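Local atomic coordinates of putative cell invasion protein with MAC/Perforin domain (Bacteroides thetaiotaomicron VPI-5482, PDB entry 3KK7), a protein that belongs to the membrane-attack complex/perforin family and may take part in cell invasion or membrane attack, though its exact role is not established. Residues A[26-31]-A[446-451]; A[110-115]-A[134-139]; A[128-133]-A[361-366]; A[498-503]-A[536-541]. All blocks are in the same frame, centred on the assembly; numbering follows the deposited sequence.

Contact 1 of 4, residues A[26-31]-A[446-451]; sequences ERNSSL and YYQLKI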
# COMPACT_ATOMS: atom_id res chain seq x y z
N GLU A 26 11.72 27.69 -21.10
CA GLU A 26 11.41 26.43 -21.77
C GLU A 26 12.31 25.38 -21.10
O GLU A 26 13.43 25.70 -20.68
CB GLU A 26 11.73 26.47 -23.27
CG GLU A 26 11.08 27.61 -24.11
CD GLU A 26 9.70 27.24 -24.68
OE1 GLU A 26 8.78 26.89 -23.89
OE2 GLU A 26 9.55 27.32 -25.93
N ARG A 27 11.84 24.14 -21.00
CA ARG A 27 12.73 23.07 -20.56
C ARG A 27 13.91 23.03 -21.54
O ARG A 27 13.71 22.96 -22.76
CB ARG A 27 12.00 21.73 -20.55
CG ARG A 27 12.91 20.52 -20.27
CD ARG A 27 12.09 19.22 -20.26
NE ARG A 27 12.96 18.05 -20.16
CZ ARG A 27 13.56 17.65 -19.04
NH1 ARG A 27 13.38 18.30 -17.90
NH2 ARG A 27 14.34 16.59 -19.07
N ASN A 28 15.13 23.09 -21.01
CA ASN A 28 16.30 22.99 -21.85
C ASN A 28 16.18 21.80 -22.81
O ASN A 28 16.05 20.64 -22.40
CB ASN A 28 17.57 22.88 -21.01
CG ASN A 28 18.82 22.97 -21.85
OD1 ASN A 28 19.04 22.16 -22.75
ND2 ASN A 28 19.66 23.94 -21.55
N SER A 29 16.23 22.11 -24.11
CA SER A 29 15.88 21.17 -25.16
C SER A 29 16.86 20.00 -25.36
O SER A 29 16.51 19.01 -26.02
CB SER A 29 15.67 21.93 -26.49
OG SER A 29 16.66 22.94 -26.70
N SER A 30 18.07 20.10 -24.81
CA SER A 30 19.04 19.01 -24.95
C SER A 30 18.93 17.98 -23.83
O SER A 30 19.54 16.92 -23.89
CB SER A 30 20.47 19.56 -25.07
OG SER A 30 20.81 20.37 -23.97
N LEU A 31 18.13 18.29 -22.80
CA LEU A 31 17.80 17.30 -21.77
C LEU A 31 16.91 16.23 -22.37
O LEU A 31 16.06 16.54 -23.21
CB LEU A 31 17.02 17.96 -20.65
CG LEU A 31 17.71 19.04 -19.85
CD1 LEU A 31 16.69 19.71 -18.95
CD2 LEU A 31 18.85 18.46 -19.05
N TYR A 446 20.19 26.64 -11.13
CA TYR A 446 20.30 25.27 -10.63
C TYR A 446 19.42 24.26 -11.39
O TYR A 446 19.78 23.09 -11.49
CB TYR A 446 19.94 25.27 -9.12
CG TYR A 446 20.64 26.37 -8.36
CD1 TYR A 446 21.96 26.22 -7.94
CD2 TYR A 446 20.00 27.58 -8.09
CE1 TYR A 446 22.63 27.26 -7.25
CE2 TYR A 446 20.66 28.62 -7.41
CZ TYR A 446 21.97 28.46 -6.99
OH TYR A 446 22.62 29.48 -6.32
N TYR A 447 18.29 24.72 -11.93
CA TYR A 447 17.30 23.85 -12.57
C TYR A 447 17.11 24.29 -14.02
O TYR A 447 16.90 25.48 -14.28
CB TYR A 447 15.93 23.98 -11.91
CG TYR A 447 15.82 23.53 -10.48
CD1 TYR A 447 16.07 24.40 -9.42
CD2 TYR A 447 15.36 22.26 -10.17
CE1 TYR A 447 15.92 23.98 -8.08
CE2 TYR A 447 15.21 21.83 -8.85
CZ TYR A 447 15.49 22.69 -7.82
OH TYR A 447 15.32 22.23 -6.54
N GLN A 448 17.16 23.32 -14.93
CA GLN A 448 17.01 23.56 -16.38
C GLN A 448 15.69 23.02 -16.93
O GLN A 448 15.54 22.80 -18.14
CB GLN A 448 18.16 22.88 -17.12
CG GLN A 448 19.49 23.60 -17.05
CD GLN A 448 20.44 23.10 -18.11
OE1 GLN A 448 20.42 21.91 -18.46
NE2 GLN A 448 21.25 24.00 -18.66
N LEU A 449 14.73 22.80 -16.03
CA LEU A 449 13.42 22.30 -16.41
C LEU A 449 12.49 23.47 -16.71
O LEU A 449 12.84 24.63 -16.50
CB LEU A 449 12.85 21.39 -15.31
CG LEU A 449 13.07 21.69 -13.82
CD1 LEU A 449 12.62 23.10 -13.39
CD2 LEU A 449 12.35 20.60 -13.00
N LYS A 450 11.31 23.16 -17.24
CA LYS A 450 10.28 24.15 -17.50
C LYS A 450 9.99 24.92 -16.21
O LYS A 450 9.68 24.32 -15.19
CB LYS A 450 9.01 23.45 -18.02
CG LYS A 450 7.87 24.37 -18.50
CD LYS A 450 6.46 23.70 -18.42
CE LYS A 450 6.14 22.72 -19.57
NZ LYS A 450 4.82 22.03 -19.33
N ILE A 451 10.17 26.23 -16.24
CA ILE A 451 9.75 27.12 -15.17
C ILE A 451 8.62 27.96 -15.76
O ILE A 451 8.75 28.51 -16.88
CB ILE A 451 10.89 28.04 -14.68
CG1 ILE A 451 12.09 27.21 -14.26
CG2 ILE A 451 10.40 28.96 -13.56
CD1 ILE A 451 13.26 28.04 -13.80
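A loop-to-loop contact ties N28 and Q448 together where the chain has just left strand 22-25 and is about to enter strand 450-454, its antiparallel partner in the mixed sheet of the D2 region. One backbone bond extends this pairing past the regular strands, from N28 N to Q448 O, 2.9 Å long and nearly straight at 161°. The two amide side chains lie side by side, their planes 26° apart. Their nitrogens, N28 ND2 and Q448 NE2, come within 3.3 Å, but both are donors and no bond joins them. N28 looks instead to its own loop: OD1 accepts from S30 N, closing an Asx turn, and from S30 OG at 2.8 Å, so two donors hold the amide at the head of a type I turn. That turn brings L31 back, its CD1 3.4 Å from Q448 O and also over one face of the R27 guanidinium. L449 CB lies at the edge of this guanidinium, which the extended R27 chain carries to its hydrogen-bond partners P32 O, D511 O and A512 O. Q448 bonds through its backbone to G514; beyond it L449 and I451 pack on strand 376-386, the next strand of the sheet.

Contact 2 of 4, residues A[110-115]-A[134-139]; sequences DFDRLE and PFKFGR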
# COMPACT_ATOMS: atom_id res chain seq x y z
N ASP A 110 -23.99 -9.31 1.65
CA ASP A 110 -23.47 -8.37 0.67
C ASP A 110 -22.04 -8.03 1.05
O ASP A 110 -21.54 -8.48 2.10
CB ASP A 110 -24.36 -7.11 0.54
CG ASP A 110 -24.27 -6.18 1.74
OD1 ASP A 110 -23.18 -5.98 2.31
OD2 ASP A 110 -25.32 -5.62 2.12
N PHE A 111 -21.39 -7.24 0.20
CA PHE A 111 -19.96 -7.05 0.32
C PHE A 111 -19.56 -6.04 1.38
O PHE A 111 -18.42 -6.02 1.77
CB PHE A 111 -19.34 -6.86 -1.06
CG PHE A 111 -19.52 -8.08 -1.91
CD1 PHE A 111 -18.74 -9.21 -1.70
CD2 PHE A 111 -20.57 -8.16 -2.81
CE1 PHE A 111 -18.97 -10.39 -2.45
CE2 PHE A 111 -20.80 -9.33 -3.54
CZ PHE A 111 -20.01 -10.44 -3.35
N ASP A 112 -20.50 -5.27 1.92
CA ASP A 112 -20.19 -4.50 3.11
C ASP A 112 -20.28 -5.39 4.33
O ASP A 112 -19.44 -5.33 5.23
CB ASP A 112 -21.11 -3.30 3.26
CG ASP A 112 -20.78 -2.21 2.28
OD1 ASP A 112 -19.62 -2.15 1.79
OD2 ASP A 112 -21.68 -1.38 2.02
N ARG A 113 -21.28 -6.26 4.34
CA ARG A 113 -21.42 -7.22 5.42
C ARG A 113 -20.23 -8.19 5.48
O ARG A 113 -20.04 -8.81 6.51
CB ARG A 113 -22.72 -8.02 5.29
CG ARG A 113 -24.01 -7.17 5.24
CD ARG A 113 -24.50 -6.74 6.57
NE ARG A 113 -24.56 -7.85 7.52
CZ ARG A 113 -24.75 -7.71 8.82
NH1 ARG A 113 -24.94 -6.49 9.34
NH2 ARG A 113 -24.77 -8.77 9.61
N LEU A 114 -19.47 -8.33 4.39
CA LEU A 114 -18.25 -9.16 4.37
C LEU A 114 -17.35 -8.89 5.58
O LEU A 114 -16.74 -9.82 6.15
CB LEU A 114 -17.45 -8.91 3.08
CG LEU A 114 -16.12 -9.64 2.90
CD1 LEU A 114 -16.20 -11.18 3.12
CD2 LEU A 114 -15.55 -9.31 1.51
N GLU A 115 -17.30 -7.62 5.97
CA GLU A 115 -16.50 -7.17 7.10
C GLU A 115 -17.27 -6.97 8.42
O GLU A 115 -16.79 -6.34 9.34
CB GLU A 115 -15.75 -5.89 6.69
CG GLU A 115 -14.49 -6.19 5.91
CD GLU A 115 -13.46 -6.91 6.76
OE1 GLU A 115 -12.82 -6.26 7.63
OE2 GLU A 115 -13.31 -8.14 6.57
N PRO A 134 -11.03 -1.95 -1.97
CA PRO A 134 -10.33 -2.97 -2.79
C PRO A 134 -10.49 -4.40 -2.28
O PRO A 134 -10.65 -5.33 -3.09
CB PRO A 134 -8.88 -2.50 -2.76
CG PRO A 134 -8.98 -0.99 -2.44
CD PRO A 134 -10.14 -0.88 -1.51
N PHE A 135 -10.47 -4.57 -0.97
CA PHE A 135 -10.71 -5.88 -0.41
C PHE A 135 -12.09 -6.38 -0.82
O PHE A 135 -12.24 -7.50 -1.29
CB PHE A 135 -10.59 -5.87 1.11
CG PHE A 135 -10.98 -7.16 1.73
CD1 PHE A 135 -10.22 -8.29 1.49
CD2 PHE A 135 -12.12 -7.25 2.51
CE1 PHE A 135 -10.58 -9.51 2.03
CE2 PHE A 135 -12.50 -8.46 3.07
CZ PHE A 135 -11.75 -9.59 2.83
N LYS A 136 -13.11 -5.54 -0.65
CA LYS A 136 -14.50 -5.95 -0.96
C LYS A 136 -14.67 -6.22 -2.46
O LYS A 136 -15.38 -7.15 -2.86
CB LYS A 136 -15.49 -4.88 -0.50
CG LYS A 136 -15.51 -4.65 0.98
CD LYS A 136 -16.40 -3.49 1.38
CE LYS A 136 -16.44 -3.38 2.90
NZ LYS A 136 -17.14 -2.15 3.36
N PHE A 137 -14.02 -5.39 -3.26
CA PHE A 137 -14.04 -5.57 -4.70
C PHE A 137 -13.44 -6.91 -5.11
O PHE A 137 -14.00 -7.62 -5.91
CB PHE A 137 -13.30 -4.42 -5.40
CG PHE A 137 -13.18 -4.60 -6.92
CD1 PHE A 137 -14.23 -4.23 -7.76
CD2 PHE A 137 -12.04 -5.16 -7.48
CE1 PHE A 137 -14.14 -4.41 -9.12
CE2 PHE A 137 -11.94 -5.35 -8.85
CZ PHE A 137 -13.00 -4.97 -9.68
N GLY A 138 -12.30 -7.25 -4.53
CA GLY A 138 -11.61 -8.50 -4.82
C GLY A 138 -12.42 -9.71 -4.42
O GLY A 138 -12.44 -10.72 -5.12
N ARG A 139 -13.11 -9.63 -3.30
CA ARG A 139 -13.90 -10.77 -2.90
C ARG A 139 -15.01 -10.97 -3.93
O ARG A 139 -15.18 -12.09 -4.43
CB ARG A 139 -14.43 -10.65 -1.46
CG ARG A 139 -15.46 -11.71 -1.02
CD ARG A 139 -14.94 -13.12 -1.18
NE ARG A 139 -13.76 -13.40 -0.35
CZ ARG A 139 -13.79 -13.84 0.90
NH1 ARG A 139 -14.95 -14.04 1.54
NH2 ARG A 139 -12.66 -14.07 1.53
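K136 NZ meets D112 OD1 at 2.9 Å, a salt bridge between the first turn of helix 133-146 and the loop that follows strand 93-108. In this part of the MACPF region the chain leaves a long strand, folds through an Asx motif and a short 3-10 segment, and returns as a helix packed against its own connection. The Asx motif is made by D110, whose OD1 takes the backbone N of R113 at 171° and, more weakly, that of D112; this fixes the bend from which the D112 carboxylate reaches the helix. The ammonium comes to OD1 from above the carboxylate plane, and the two side chains cross at about a right angle. The extended K136 chain gets there by running past the F111 carbonyl, with CD 3.3 Å from F111 O.

Beside the bridge the contact is mostly apolar. L114 is the wedge: with CG anti to its backbone N (chi1 177°), its branches are carried into the helix surface, CD2 lying 3.4 Å from R139 CB and 3.5 Å from F135 CE2. F111 presents the edge of its ring to the aliphatic part of R139, and the ring and guanidinium planes are nearly perpendicular, 86° apart. R139 bends at chi2 and chi3 and turns its charged end to S67 O, Y108 OH and E161. E115, held by T121 and the backbone of F120, approaches F135 obliquely, its OE2 3.6 Å from F135 CE2.

Contact 3 of 4, residues A[128-133]-A[361-366]; sequences FSLNLG and DTHMDF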
# COMPACT_ATOMS: atom_id res chain seq x y z
N PHE A 128 -3.96 2.70 11.24
CA PHE A 128 -3.80 3.09 9.84
C PHE A 128 -5.16 3.33 9.20
O PHE A 128 -6.09 2.61 9.48
CB PHE A 128 -3.08 1.97 9.14
CG PHE A 128 -3.01 2.12 7.68
CD1 PHE A 128 -2.09 2.99 7.13
CD2 PHE A 128 -3.84 1.37 6.85
CE1 PHE A 128 -2.01 3.13 5.75
CE2 PHE A 128 -3.76 1.49 5.46
CZ PHE A 128 -2.85 2.38 4.91
N SER A 129 -5.28 4.34 8.33
CA SER A 129 -6.54 4.60 7.61
C SER A 129 -6.74 3.57 6.53
O SER A 129 -6.16 3.67 5.44
CB SER A 129 -6.55 5.96 6.91
OG SER A 129 -6.06 6.96 7.78
N LEU A 130 -7.59 2.60 6.81
CA LEU A 130 -7.79 1.49 5.90
C LEU A 130 -8.96 1.74 4.94
O LEU A 130 -10.05 2.05 5.36
CB LEU A 130 -7.97 0.19 6.68
CG LEU A 130 -8.13 -1.05 5.84
CD1 LEU A 130 -6.92 -1.26 4.91
CD2 LEU A 130 -8.39 -2.22 6.74
N ASN A 131 -8.69 1.61 3.64
CA ASN A 131 -9.71 1.61 2.62
C ASN A 131 -10.11 0.17 2.37
O ASN A 131 -9.32 -0.60 1.85
CB ASN A 131 -9.19 2.24 1.33
CG ASN A 131 -10.30 2.37 0.25
OD1 ASN A 131 -11.42 1.93 0.48
ND2 ASN A 131 -9.98 2.95 -0.91
N LEU A 132 -11.34 -0.18 2.70
CA LEU A 132 -11.86 -1.52 2.50
C LEU A 132 -12.35 -1.81 1.08
O LEU A 132 -12.51 -2.98 0.73
CB LEU A 132 -12.97 -1.78 3.50
CG LEU A 132 -12.53 -1.93 4.95
CD1 LEU A 132 -13.73 -1.91 5.88
CD2 LEU A 132 -11.69 -3.26 5.12
N GLY A 133 -12.58 -0.76 0.27
CA GLY A 133 -13.07 -0.92 -1.10
C GLY A 133 -12.37 -2.01 -1.91
O GLY A 133 -13.00 -2.92 -2.45
N ASP A 361 -2.47 8.34 0.10
CA ASP A 361 -3.50 9.01 -0.65
C ASP A 361 -4.02 8.10 -1.79
O ASP A 361 -5.20 8.14 -2.17
CB ASP A 361 -2.95 10.34 -1.23
CG ASP A 361 -2.94 11.49 -0.24
OD1 ASP A 361 -3.61 11.45 0.82
OD2 ASP A 361 -2.27 12.50 -0.58
N THR A 362 -3.14 7.26 -2.33
CA THR A 362 -3.53 6.44 -3.47
C THR A 362 -4.37 5.30 -2.93
O THR A 362 -5.42 4.97 -3.49
CB THR A 362 -2.31 5.94 -4.23
OG1 THR A 362 -1.54 7.05 -4.69
CG2 THR A 362 -2.72 5.07 -5.40
N HIS A 363 -3.95 4.73 -1.81
CA HIS A 363 -4.70 3.67 -1.18
C HIS A 363 -6.10 4.14 -0.85
O HIS A 363 -7.07 3.39 -0.99
CB HIS A 363 -4.02 3.25 0.11
CG HIS A 363 -4.82 2.29 0.92
ND1 HIS A 363 -5.17 1.04 0.45
CD2 HIS A 363 -5.36 2.39 2.16
CE1 HIS A 363 -5.88 0.41 1.37
NE2 HIS A 363 -6.00 1.21 2.43
N MSE A 364 -6.20 5.39 -0.39
CA MSE A 364 -7.49 5.95 0.05
C MSE A 364 -8.37 6.46 -1.09
O MSE A 364 -9.46 6.96 -0.83
CB MSE A 364 -7.26 7.09 1.06
CG MSE A 364 -6.91 6.63 2.49
SE MSE A 364 -8.34 5.54 3.25
CE MSE A 364 -9.85 6.83 3.16
N ASP A 365 -7.91 6.34 -2.34
CA ASP A 365 -8.59 6.90 -3.54
C ASP A 365 -8.60 8.44 -3.57
O ASP A 365 -9.45 9.04 -4.22
CB ASP A 365 -10.02 6.33 -3.75
CG ASP A 365 -10.06 4.81 -3.83
OD1 ASP A 365 -9.21 4.20 -4.51
OD2 ASP A 365 -10.94 4.21 -3.20
N PHE A 366 -7.66 9.09 -2.88
CA PHE A 366 -7.54 10.56 -2.96
C PHE A 366 -6.66 11.04 -4.15
O PHE A 366 -6.85 12.14 -4.66
CB PHE A 366 -7.01 11.18 -1.66
CG PHE A 366 -7.89 10.93 -0.44
CD1 PHE A 366 -7.29 10.78 0.83
CD2 PHE A 366 -9.29 10.83 -0.55
CE1 PHE A 366 -8.08 10.54 1.97
CE2 PHE A 366 -10.09 10.61 0.59
CZ PHE A 366 -9.49 10.45 1.85
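H363, in the last turn of helix 353-363, sets its imidazole against the 128-133 loop. N131 CB sits over one face of that ring, a CH-pi contact 3.8 Å from the centroid, while S129 O lies at its edge, 3.6 Å from H363 CD2. F128 meets the imidazole obliquely, with the planes at 33°. The carbonyl of H363 then accepts N131 ND2 at 2.9 Å, a bond lying in the planes of both the carbonyl and the amide. M364, a selenomethionine, bends at chi2 and chi3 and sets its SE 3.6 Å from S129 O and near N131 CB. D365 follows with positive phi, closing the helix in a Schellman motif and bringing OD2 to 2.8 Å from N131 ND2. Here the amide meets the carboxylate from above its plane, the two flat groups 85° apart.

N131 thus serves two helix ends at once: ND2 grips the end of helix 353-363, and OD1 accepts G133 N in a capping bond at the start of helix 133-146. A first torsion of -175°, which sets CG opposite N, turns the amide to the helix end. Were the residue an alanine, the H363 carbonyl, D365 OD2 and G133 N would probably lose the amide that joins them. Since one amide uses both its donor and acceptor sides, its flip state is fixed by its partners, and the nearby carboxylate would be expected to polarise its N-H groups.

Contact 4 of 4, residues A[498-503]-A[536-541]; sequences MYCFAY and YKIYGL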
# COMPACT_ATOMS: atom_id res chain seq x y z
N MSE A 498 17.28 21.91 7.11
CA MSE A 498 16.84 20.58 7.57
C MSE A 498 15.92 19.90 6.58
O MSE A 498 15.06 19.11 6.95
CB MSE A 498 16.19 20.65 8.97
CG MSE A 498 17.03 21.46 9.99
SE MSE A 498 18.97 21.04 9.97
CE MSE A 498 18.92 19.20 10.64
N TYR A 499 16.14 20.17 5.30
CA TYR A 499 15.39 19.47 4.27
C TYR A 499 16.37 18.70 3.41
O TYR A 499 17.57 18.97 3.43
CB TYR A 499 14.53 20.44 3.44
CG TYR A 499 15.30 21.37 2.56
CD1 TYR A 499 15.76 20.96 1.31
CD2 TYR A 499 15.56 22.69 2.95
CE1 TYR A 499 16.48 21.81 0.49
CE2 TYR A 499 16.28 23.56 2.12
CZ TYR A 499 16.73 23.10 0.89
OH TYR A 499 17.43 23.91 0.04
N CYS A 500 15.83 17.74 2.65
CA CYS A 500 16.63 16.83 1.88
C CYS A 500 15.88 16.22 0.68
O CYS A 500 14.77 15.70 0.83
CB CYS A 500 17.14 15.73 2.81
SG CYS A 500 17.82 14.28 1.96
N PHE A 501 16.51 16.27 -0.50
CA PHE A 501 16.00 15.63 -1.70
C PHE A 501 16.77 14.34 -1.90
O PHE A 501 18.01 14.36 -1.92
CB PHE A 501 16.13 16.50 -2.95
CG PHE A 501 15.52 17.87 -2.84
CD1 PHE A 501 14.33 18.09 -2.18
CD2 PHE A 501 16.14 18.97 -3.45
CE1 PHE A 501 13.76 19.38 -2.09
CE2 PHE A 501 15.59 20.27 -3.36
CZ PHE A 501 14.40 20.47 -2.68
N ALA A 502 16.05 13.23 -2.08
CA ALA A 502 16.67 11.91 -2.33
C ALA A 502 16.39 11.39 -3.75
O ALA A 502 15.41 11.77 -4.37
CB ALA A 502 16.20 10.89 -1.28
N TYR A 503 17.25 10.51 -4.26
CA TYR A 503 17.00 9.81 -5.54
C TYR A 503 17.95 8.63 -5.71
O TYR A 503 19.12 8.71 -5.32
CB TYR A 503 17.07 10.75 -6.77
CG TYR A 503 18.41 11.45 -7.07
CD1 TYR A 503 18.64 12.76 -6.68
CD2 TYR A 503 19.41 10.81 -7.80
CE1 TYR A 503 19.88 13.40 -6.97
CE2 TYR A 503 20.63 11.42 -8.09
CZ TYR A 503 20.86 12.71 -7.67
OH TYR A 503 22.06 13.32 -7.97
N TYR A 536 15.91 15.37 9.52
CA TYR A 536 15.57 15.97 8.23
C TYR A 536 14.19 15.52 7.72
O TYR A 536 13.65 14.50 8.17
CB TYR A 536 16.66 15.69 7.18
CG TYR A 536 17.97 16.37 7.48
CD1 TYR A 536 18.82 15.88 8.45
CD2 TYR A 536 18.37 17.51 6.77
CE1 TYR A 536 20.04 16.50 8.74
CE2 TYR A 536 19.60 18.14 7.04
CZ TYR A 536 20.43 17.64 8.04
OH TYR A 536 21.64 18.25 8.34
N LYS A 537 13.61 16.32 6.84
CA LYS A 537 12.48 15.93 6.03
C LYS A 537 13.08 15.46 4.71
O LYS A 537 13.89 16.15 4.11
CB LYS A 537 11.54 17.12 5.78
CG LYS A 537 10.76 17.63 7.02
CD LYS A 537 9.66 16.64 7.47
CE LYS A 537 8.96 17.14 8.74
NZ LYS A 537 7.72 16.36 9.04
N ILE A 538 12.71 14.27 4.28
CA ILE A 538 13.26 13.69 3.08
C ILE A 538 12.18 13.58 1.98
O ILE A 538 11.10 13.02 2.20
CB ILE A 538 13.84 12.28 3.35
CG1 ILE A 538 14.89 12.32 4.48
CG2 ILE A 538 14.48 11.73 2.09
CD1 ILE A 538 15.20 10.97 4.98
N TYR A 539 12.50 14.13 0.81
CA TYR A 539 11.62 14.08 -0.33
C TYR A 539 12.34 13.40 -1.48
O TYR A 539 13.47 13.78 -1.82
CB TYR A 539 11.21 15.48 -0.74
CG TYR A 539 10.55 16.21 0.38
CD1 TYR A 539 9.20 16.09 0.61
CD2 TYR A 539 11.28 17.02 1.24
CE1 TYR A 539 8.59 16.75 1.66
CE2 TYR A 539 10.68 17.68 2.27
CZ TYR A 539 9.35 17.53 2.48
OH TYR A 539 8.75 18.20 3.51
N GLY A 540 11.69 12.37 -2.03
CA GLY A 540 12.19 11.63 -3.18
C GLY A 540 11.80 12.36 -4.47
O GLY A 540 10.64 12.71 -4.67
N LEU A 541 12.80 12.62 -5.32
CA LEU A 541 12.59 13.19 -6.62
C LEU A 541 12.28 12.04 -7.61
O LEU A 541 12.54 10.86 -7.32
CB LEU A 541 13.84 13.98 -7.03
CG LEU A 541 14.27 15.10 -6.09
CD1 LEU A 541 15.39 15.90 -6.71
CD2 LEU A 541 13.11 16.04 -5.71
OXT LEU A 541 11.75 12.28 -8.72
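M498 and Y536 meet at one end of a parallel strand pair, 499-503 with 537-540, which forms the edge of the four-stranded sheet in the D3 region. The tight part is the run of the strands themselves, where C500, F501 and A502 and, across from them, I538, Y539 and G540 are buried. The backbone bonds climb from K537 N to M498 O, through Y539 N to C500 O and A502 N to Y539 O (2.7 Å), to L541 N and A502 O at 2.9 Å. On one face A502 CB packs on I538 CG2 at 3.9 Å; on the other F501 turns the edge of its ring to Y539 CB, and F501 CB touches L541 CD1 at 3.9 Å.

The more solvent-facing end holds M498 and Y536, partly exposed yet in close contact; K537, the loose residue, is exposed and leads away. In selenomethionine M498, bends of the same sense at chi2 and chi3 (-45° and -67°) bring the methyl over one face of the Y536 ring, CE 3.6 Å from the centroid in a CH-pi contact, with SE oblique in a Met-aromatic one. A serine in place of Y536 has no ring, and the M498 methyl would probably be left without its support and free to turn. The chemistry thus changes along the pair, from dispersion over a ring, through backbone bonds, to the C-terminal carboxylate of L541, in salt bridge with R403.

How the contacts relate
From the N terminus, 26-31 opens the widest loop, which contact 1 closes only at 446-451, tying the early chain to the D2 sheet. Contacts 2 and 3 are nested within it. They cross each other: 110-115 comes first, then 128-133, then 134-139 closes contact 2 and 361-366 closes contact 3. Contact 2 folds the connection after strand 93-108 onto helix 133-146, contact 3 ties that connection to the end of helix 353-363, and they touch where E115 packs on L132. Contact 4 follows in series, joining strands of the D3 region after contact 1 has closed; the two meet through Y447 and F501. Contacts 1 and 2 lie on opposite sides of the chain's centre, their centres about 47 Å apart.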